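PDB 6ABW: citrate synthase from Metallosphaera sedula, which probably catalyses the condensation of acetyl-CoA with oxaloacetate and water to give citrate and CoA, a step of the tricarboxylic acid cycle. Local coordinates for residues M266-R271 with K318-N323; K299-A304 with D325-V330. All blocks are in the same frame, centred on the assembly; numbering follows the deposited sequence.

Contact 1 of 2, residues M266-R271 with K318-N323; sequences MGFGHR and KHIYPN. With ACO (acetyl coenzyme *a), chain D.
Gly267 to Gly269 and Tyr321 to Asn323 meet as a single beta bridge between two loops, centred on Phe268 and Pro322. Asn323 N gives a nearly straight bond (175°) to Gly267 O at 2.8 Å, and Gly269 N one to Tyr321 O at 2.9 Å. The Asn323 amide adds a third: ND2 reaches Gly269 O at 2.9 Å, lying in the carbonyl plane, while OD1 accepts from Asp325 N. Chi1 of 68° sets CG between the backbone N and the carbonyl carbon, which points the amide back over the Gly267-Gly269 backbone. Beside the bridge, Pro322 CD lies over one face of the Phe268 ring, 4.0 Å from its centroid. Toward His270 and the exposed His319 packing is looser: a water accepts from His270 N at 3.1 Å and lies within bonding distance of His319 O. On the cofactor side, Gly269 CA lies 3.3 Å from ACO OAP, the backbone itself packing against the ligand. Gly267 N donates to ACO O5P at 2.8 Å, and Phe268 O accepts a weak bond from N8P. The bridged backbone thus offers one donor and one acceptor to the pantetheine amides, and Asn323 ties it to Asp325, a predicted catalytic residue like His270.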
loop_
_atom_site.group_PDB
_atom_site.type_symbol
_atom_site.label_atom_id
_atom_site.label_comp_id
_atom_site.label_asym_id
_atom_site.label_seq_id
_atom_site.Cartn_x
_atom_site.Cartn_y
_atom_site.Cartn_z
ATOM N N MET A 266 -21.946 14.931 11.826
ATOM C CA MET A 266 -21.028 14.474 10.824
ATOM C C MET A 266 -21.137 15.301 9.532
ATOM O O MET A 266 -22.267 15.734 9.129
ATOM C CB MET A 266 -21.207 12.938 10.524
ATOM C CG MET A 266 -21.128 12.013 11.745
ATOM S SD MET A 266 -19.521 12.169 12.562
ATOM C CE MET A 266 -19.890 12.974 14.112
ATOM N N GLY A 267 -20.002 15.554 8.895
ATOM C CA GLY A 267 -19.916 16.491 7.792
ATOM C C GLY A 267 -19.912 17.940 8.120
ATOM O O GLY A 267 -20.002 18.776 7.225
ATOM N N PHE A 268 -19.764 18.238 9.425
ATOM C CA PHE A 268 -19.470 19.582 9.927
ATOM C C PHE A 268 -18.064 19.544 10.520
ATOM O O PHE A 268 -17.620 18.523 11.101
ATOM C CB PHE A 268 -20.429 20.056 10.989
ATOM C CG PHE A 268 -21.608 20.817 10.452
ATOM C CD1 PHE A 268 -22.486 20.258 9.508
ATOM C CD2 PHE A 268 -21.860 22.078 10.856
ATOM C CE1 PHE A 268 -23.608 20.959 9.073
ATOM C CE2 PHE A 268 -22.952 22.773 10.401
ATOM C CZ PHE A 268 -23.829 22.234 9.474
ATOM N N GLY A 269 -17.414 20.683 10.432
ATOM C CA GLY A 269 -16.124 20.890 11.094
ATOM C C GLY A 269 -14.915 20.554 10.221
ATOM O O GLY A 269 -14.930 19.646 9.362
ATOM N N HIS A 270 -13.790 21.215 10.450
ATOM C CA HIS A 270 -12.633 20.915 9.652
ATOM C C HIS A 270 -11.406 21.328 10.407
ATOM O O HIS A 270 -11.451 22.402 11.070
ATOM C CB HIS A 270 -12.718 21.660 8.316
ATOM C CG HIS A 270 -11.844 21.087 7.274
ATOM N ND1 HIS A 270 -10.534 21.486 7.116
ATOM C CD2 HIS A 270 -12.093 20.196 6.279
ATOM C CE1 HIS A 270 -10.001 20.817 6.111
ATOM N NE2 HIS A 270 -10.915 19.992 5.610
ATOM N N ARG A 271 -10.329 20.552 10.279
ATOM C CA ARG A 271 -9.065 20.949 11.010
ATOM C C ARG A 271 -8.419 22.234 10.513
ATOM O O ARG A 271 -7.641 22.844 11.268
ATOM C CB ARG A 271 -8.005 19.811 10.991
ATOM C CG ARG A 271 -8.382 18.662 11.935
ATOM C CD ARG A 271 -7.287 17.624 12.216
ATOM N NE ARG A 271 -7.885 16.441 12.880
ATOM C CZ ARG A 271 -8.283 16.363 14.166
ATOM N NH1 ARG A 271 -8.169 17.393 15.008
ATOM N NH2 ARG A 271 -8.827 15.227 14.621
ATOM N N LYS A 318 -19.052 28.740 16.945
ATOM C CA LYS A 318 -17.832 28.045 17.204
ATOM C C LYS A 318 -16.891 27.798 15.994
ATOM O O LYS A 318 -15.910 27.073 16.142
ATOM C CB LYS A 318 -18.157 26.703 17.853
ATOM C CG LYS A 318 -19.191 26.802 18.969
ATOM C CD LYS A 318 -18.993 25.624 19.900
ATOM C CE LYS A 318 -20.289 25.168 20.556
ATOM N NZ LYS A 318 -20.631 26.129 21.626
ATOM N N HIS A 319 -17.196 28.391 14.841
ATOM C CA HIS A 319 -16.410 28.228 13.586
ATOM C C HIS A 319 -16.455 26.759 13.133
ATOM O O HIS A 319 -15.488 26.224 12.634
ATOM C CB HIS A 319 -14.989 28.742 13.737
ATOM C CG HIS A 319 -14.989 30.154 14.226
ATOM N ND1 HIS A 319 -14.432 30.527 15.427
ATOM C CD2 HIS A 319 -15.634 31.239 13.748
ATOM C CE1 HIS A 319 -14.669 31.812 15.627
ATOM N NE2 HIS A 319 -15.401 32.266 14.622
ATOM N N ILE A 320 -17.615 26.163 13.327
ATOM C CA ILE A 320 -17.914 24.813 12.807
ATOM C C ILE A 320 -19.060 24.877 11.753
ATOM O O ILE A 320 -20.201 25.205 12.052
ATOM C CB ILE A 320 -18.305 23.906 13.984
ATOM C CG1 ILE A 320 -17.190 23.835 15.028
ATOM C CG2 ILE A 320 -18.719 22.502 13.511
ATOM C CD1 ILE A 320 -15.853 23.337 14.631
ATOM N N TYR A 321 -18.742 24.518 10.489
ATOM C CA TYR A 321 -19.584 24.741 9.381
ATOM C C TYR A 321 -19.566 23.446 8.533
ATOM O O TYR A 321 -18.721 22.606 8.723
ATOM C CB TYR A 321 -19.010 25.861 8.557
ATOM C CG TYR A 321 -19.135 27.181 9.219
ATOM C CD1 TYR A 321 -20.337 27.825 9.221
ATOM C CD2 TYR A 321 -18.060 27.794 9.806
ATOM C CE1 TYR A 321 -20.469 29.092 9.800
ATOM C CE2 TYR A 321 -18.217 29.056 10.404
ATOM C CZ TYR A 321 -19.430 29.667 10.363
ATOM O OH TYR A 321 -19.632 30.925 10.903
ATOM N N PRO A 322 -20.428 23.342 7.542
ATOM C CA PRO A 322 -20.383 22.202 6.629
ATOM C C PRO A 322 -19.018 22.046 5.963
ATOM O O PRO A 322 -18.369 23.055 5.560
ATOM C CB PRO A 322 -21.445 22.555 5.590
ATOM C CG PRO A 322 -22.431 23.375 6.375
ATOM C CD PRO A 322 -21.563 24.201 7.253
ATOM N N ASN A 323 -18.568 20.811 5.860
ATOM C CA ASN A 323 -17.355 20.473 5.151
ATOM C C ASN A 323 -17.713 19.750 3.874
ATOM O O ASN A 323 -18.875 19.578 3.574
ATOM C CB ASN A 323 -16.366 19.702 6.081
ATOM C CG ASN A 323 -16.848 18.318 6.469
ATOM O OD1 ASN A 323 -17.397 17.575 5.638
ATOM N ND2 ASN A 323 -16.608 17.949 7.701
HETATM N N1A ACO D . -20.291 18.897 15.508
HETATM C C2A ACO D . -20.552 19.517 16.716
HETATM N N3A ACO D . -19.575 20.161 17.459
HETATM C C4A ACO D . -18.310 20.183 16.975
HETATM C C5A ACO D . -17.973 19.548 15.682
HETATM C C6A ACO D . -19.067 18.901 14.962
HETATM N N6A ACO D . -18.781 18.279 13.799
HETATM N N7A ACO D . -16.644 19.706 15.475
HETATM C C8A ACO D . -16.146 20.391 16.533
HETATM N N9A ACO D . -17.136 20.657 17.415
HETATM C C1B ACO D . -17.012 21.424 18.689
HETATM C C2B ACO D . -15.950 20.878 19.659
HETATM O O2B ACO D . -16.416 19.817 20.493
HETATM C C3B ACO D . -15.659 22.125 20.448
HETATM O O3B ACO D . -16.682 22.217 21.454
HETATM P P3B ACO D . -16.500 22.950 22.903
HETATM O O7A ACO D . -17.503 22.253 23.804
HETATM O O8A ACO D . -16.834 24.415 22.638
HETATM O O9A ACO D . -15.048 22.661 23.271
HETATM C C4B ACO D . -15.772 23.268 19.429
HETATM O O4B ACO D . -16.635 22.799 18.383
HETATM C C5B ACO D . -14.471 23.659 18.775
HETATM O O5B ACO D . -13.881 22.511 18.164
HETATM P P1A ACO D . -12.548 22.687 17.270
HETATM O O1A ACO D . -11.409 22.716 18.263
HETATM O O2A ACO D . -12.791 23.827 16.270
HETATM O O3A ACO D . -12.386 21.360 16.353
HETATM P P2A ACO D . -11.953 19.898 16.898
HETATM O O4A ACO D . -10.484 19.650 16.679
HETATM O O5A ACO D . -12.667 19.579 18.178
HETATM O O6A ACO D . -12.607 19.059 15.682
HETATM C CBP ACO D . -12.562 18.151 13.480
HETATM C CCP ACO D . -12.409 19.401 14.305
HETATM C CDP ACO D . -12.778 18.217 11.985
HETATM C CEP ACO D . -12.049 16.842 14.098
HETATM C CAP ACO D . -14.116 17.923 13.862
HETATM O OAP ACO D . -14.990 19.041 13.619
HETATM C C9P ACO D . -14.834 16.723 13.235
HETATM O O9P ACO D . -14.745 15.644 13.810
HETATM N N8P ACO D . -15.510 16.904 12.071
HETATM C C7P ACO D . -15.961 15.790 11.269
HETATM C C6P ACO D . -17.103 14.980 11.840
HETATM C C5P ACO D . -17.257 13.814 10.870
HETATM O O5P ACO D . -18.029 13.904 9.918
HETATM N N4P ACO D . -16.554 12.685 11.112
HETATM C C3P ACO D . -16.698 11.462 10.312
HETATM C C2P ACO D . -15.364 11.222 9.640
HETATM S S1P ACO D . -14.590 9.836 10.397
HETATM C C ACO D . -14.491 8.995 8.977
HETATM O O ACO D . -15.501 8.431 8.598
HETATM C CH3 ACO D . -13.184 9.034 8.241
HETATM O O HOH W 1 -14.020 24.129 11.519
#

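Contact 2 of 2, residues K299-A304 with D325-V330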
loop_
_atom_site.group_PDB
_atom_site.type_symbol
_atom_site.label_atom_id
_atom_site.label_comp_id
_atom_site.label_asym_id
_atom_site.label_seq_id
_atom_site.Cartn_x
_atom_site.Cartn_y
_atom_site.Cartn_z
ATOM N N LYS A 299 -35.771 13.948 -1.081
ATOM C CA LYS A 299 -36.000 13.813 0.322
ATOM C C LYS A 299 -34.685 13.984 1.122
ATOM O O LYS A 299 -34.638 14.723 2.152
ATOM C CB LYS A 299 -36.628 12.432 0.522
ATOM C CG LYS A 299 -37.162 12.070 1.859
ATOM C CD LYS A 299 -37.616 10.606 1.882
ATOM C CE LYS A 299 -36.424 9.630 1.838
ATOM N NZ LYS A 299 -36.758 8.296 2.437
ATOM N N TYR A 300 -33.620 13.322 0.654
ATOM C CA TYR A 300 -32.306 13.416 1.327
ATOM C C TYR A 300 -31.712 14.803 1.240
ATOM O O TYR A 300 -31.135 15.247 2.209
ATOM C CB TYR A 300 -31.376 12.299 0.819
ATOM C CG TYR A 300 -31.827 10.922 1.257
ATOM C CD1 TYR A 300 -32.240 10.652 2.580
ATOM C CD2 TYR A 300 -31.920 9.891 0.346
ATOM C CE1 TYR A 300 -32.680 9.390 2.962
ATOM C CE2 TYR A 300 -32.323 8.614 0.733
ATOM C CZ TYR A 300 -32.660 8.365 2.054
ATOM O OH TYR A 300 -33.053 7.120 2.485
ATOM N N PHE A 301 -31.874 15.486 0.131
ATOM C CA PHE A 301 -31.412 16.834 -0.079
ATOM C C PHE A 301 -32.158 17.762 0.881
ATOM O O PHE A 301 -31.549 18.560 1.555
ATOM C CB PHE A 301 -31.580 17.344 -1.522
ATOM C CG PHE A 301 -31.215 18.790 -1.685
ATOM C CD1 PHE A 301 -29.889 19.192 -1.669
ATOM C CD2 PHE A 301 -32.195 19.773 -1.784
ATOM C CE1 PHE A 301 -29.503 20.529 -1.813
ATOM C CE2 PHE A 301 -31.830 21.140 -1.849
ATOM C CZ PHE A 301 -30.485 21.511 -1.884
ATOM N N GLU A 302 -33.466 17.526 1.030
ATOM C CA GLU A 302 -34.294 18.342 1.952
ATOM C C GLU A 302 -33.916 18.098 3.377
ATOM O O GLU A 302 -33.848 19.019 4.151
ATOM C CB GLU A 302 -35.790 18.056 1.737
ATOM C CG GLU A 302 -36.224 18.552 0.355
ATOM C CD GLU A 302 -37.738 18.484 0.088
ATOM O OE1 GLU A 302 -38.487 18.048 1.017
ATOM O OE2 GLU A 302 -38.165 18.856 -1.063
ATOM N N ILE A 303 -33.635 16.850 3.741
ATOM C CA ILE A 303 -33.164 16.565 5.104
ATOM C C ILE A 303 -31.797 17.224 5.346
ATOM O O ILE A 303 -31.566 17.841 6.373
ATOM C CB ILE A 303 -33.056 15.061 5.362
ATOM C CG1 ILE A 303 -34.455 14.418 5.400
ATOM C CG2 ILE A 303 -32.304 14.834 6.660
ATOM C CD1 ILE A 303 -34.412 12.938 5.082
ATOM N N ALA A 304 -30.880 17.089 4.374
ATOM C CA ALA A 304 -29.539 17.708 4.533
ATOM C C ALA A 304 -29.632 19.209 4.700
ATOM O O ALA A 304 -28.963 19.781 5.571
ATOM C CB ALA A 304 -28.700 17.443 3.292
ATOM N N ASP A 325 -17.717 16.860 2.949
ATOM C CA ASP A 325 -18.388 15.541 3.045
ATOM C C ASP A 325 -19.898 15.633 3.273
ATOM O O ASP A 325 -20.592 14.627 3.226
ATOM C CB ASP A 325 -17.679 14.687 4.070
ATOM C CG ASP A 325 -16.111 14.560 3.793
ATOM O OD1 ASP A 325 -15.673 14.271 2.606
ATOM O OD2 ASP A 325 -15.320 14.812 4.774
ATOM N N PHE A 326 -20.409 16.829 3.572
ATOM C CA PHE A 326 -21.798 16.997 3.991
ATOM C C PHE A 326 -22.782 16.784 2.842
ATOM O O PHE A 326 -23.787 16.119 3.013
ATOM C CB PHE A 326 -22.029 18.389 4.679
ATOM C CG PHE A 326 -23.347 18.458 5.435
ATOM C CD1 PHE A 326 -23.492 17.848 6.622
ATOM C CD2 PHE A 326 -24.465 19.036 4.840
ATOM C CE1 PHE A 326 -24.703 17.881 7.279
ATOM C CE2 PHE A 326 -25.665 19.095 5.496
ATOM C CZ PHE A 326 -25.790 18.532 6.707
ATOM N N TYR A 327 -22.512 17.398 1.680
ATOM C CA TYR A 327 -23.367 17.314 0.512
ATOM C C TYR A 327 -22.833 16.418 -0.626
ATOM O O TYR A 327 -23.545 16.199 -1.587
ATOM C CB TYR A 327 -23.603 18.711 -0.054
ATOM C CG TYR A 327 -24.628 19.509 0.697
ATOM C CD1 TYR A 327 -25.946 19.161 0.601
ATOM C CD2 TYR A 327 -24.292 20.615 1.432
ATOM C CE1 TYR A 327 -26.921 19.886 1.268
ATOM C CE2 TYR A 327 -25.262 21.366 2.127
ATOM C CZ TYR A 327 -26.563 20.983 2.045
ATOM O OH TYR A 327 -27.597 21.670 2.697
ATOM N N SER A 328 -21.643 15.830 -0.492
ATOM C CA SER A 328 -21.120 15.035 -1.625
ATOM C C SER A 328 -21.943 13.763 -1.815
ATOM O O SER A 328 -22.299 13.392 -2.953
ATOM C CB SER A 328 -19.622 14.729 -1.394
ATOM O OG SER A 328 -19.417 13.977 -0.191
ATOM N N GLY A 329 -22.306 13.104 -0.711
ATOM C CA GLY A 329 -23.158 11.974 -0.726
ATOM C C GLY A 329 -24.503 12.228 -1.380
ATOM O O GLY A 329 -25.035 11.398 -2.141
ATOM N N VAL A 330 -25.106 13.370 -1.090
ATOM C CA VAL A 330 -26.327 13.773 -1.749
ATOM C C VAL A 330 -26.169 13.803 -3.270
ATOM O O VAL A 330 -27.036 13.313 -3.967
ATOM C CB VAL A 330 -26.895 15.110 -1.222
ATOM C CG1 VAL A 330 -28.218 15.447 -1.957
ATOM C CG2 VAL A 330 -27.144 14.983 0.274
#
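Ala304 CB forms the centre of this apolar seam, touching Tyr327 CE1 at 3.6 Å, Phe326 CE2 at 4.1 Å and Val330 CG2 at 4.2 Å. Its carbonyl O lies at the edge of the Phe326 ring, in plane, 3.4 Å from CE2. One turn earlier in helix 295-315, Phe301 meets the same partner helix with two parts of its side chain: CB packs against Val330 CG1 at 3.9 Å, and the ring leads on to Tyr327, CE1 to CE1 at 4.1 Å, the two side chains crossing obliquely. With CG anti to the backbone N (chi1 174°), the Phe301 ring has its edge at Val330 CG1. Val330 itself presents CG1 to Phe301 and CG2 to Ala304.

Within segment 325-330, Phe326 CD2 lies 3.6 Å above one face of the Tyr327 ring, offset toward the rim. The phenol end of Tyr327 is held by Glu308, which bonds OH from the next turn of helix 295-315. Farther out, Phe241 and Phe268 meet Phe326 edge-to-face, and helix 278-292 packs on Phe301, Tyr327 and Val330. Asp325 OD1 is hydrogen-bonded to Tyr192 OH, which also bonds Ser328 OG.

The short segments run antiparallel at 167° with axes 10.1 Å apart. Such antiparallel pairing of helices, joined here by the loop that holds 318-323, suits the largely helical citrate synthase fold, in which this buried pair carries the predicted catalytic Asp325 at one end and sets Phe326 against Phe268 of the acetyl-CoA site.

From the N terminus the segments come in the order 266-271, 299-304, 318-323 and 325-330, so the two contacts cross. Contact 1 closes a mostly helical excursion of 46 residues, comprising helices 278-292 and 295-315, and joins the loop after helix 250-260 to the one before helix 325-335. Contact 2 closes a shorter excursion of 20 residues, in which helix 295-315 ends and the chain turns back into helix 325-335. Their centres lie 15 Å apart, and Phe326 joins them: its CB is 3.3 Å from Gly267 O. The cofactor-binding loops are thereby tied to helices 295-315 and 325-335, and Asn323 and Asp325 are two residues apart in the chain.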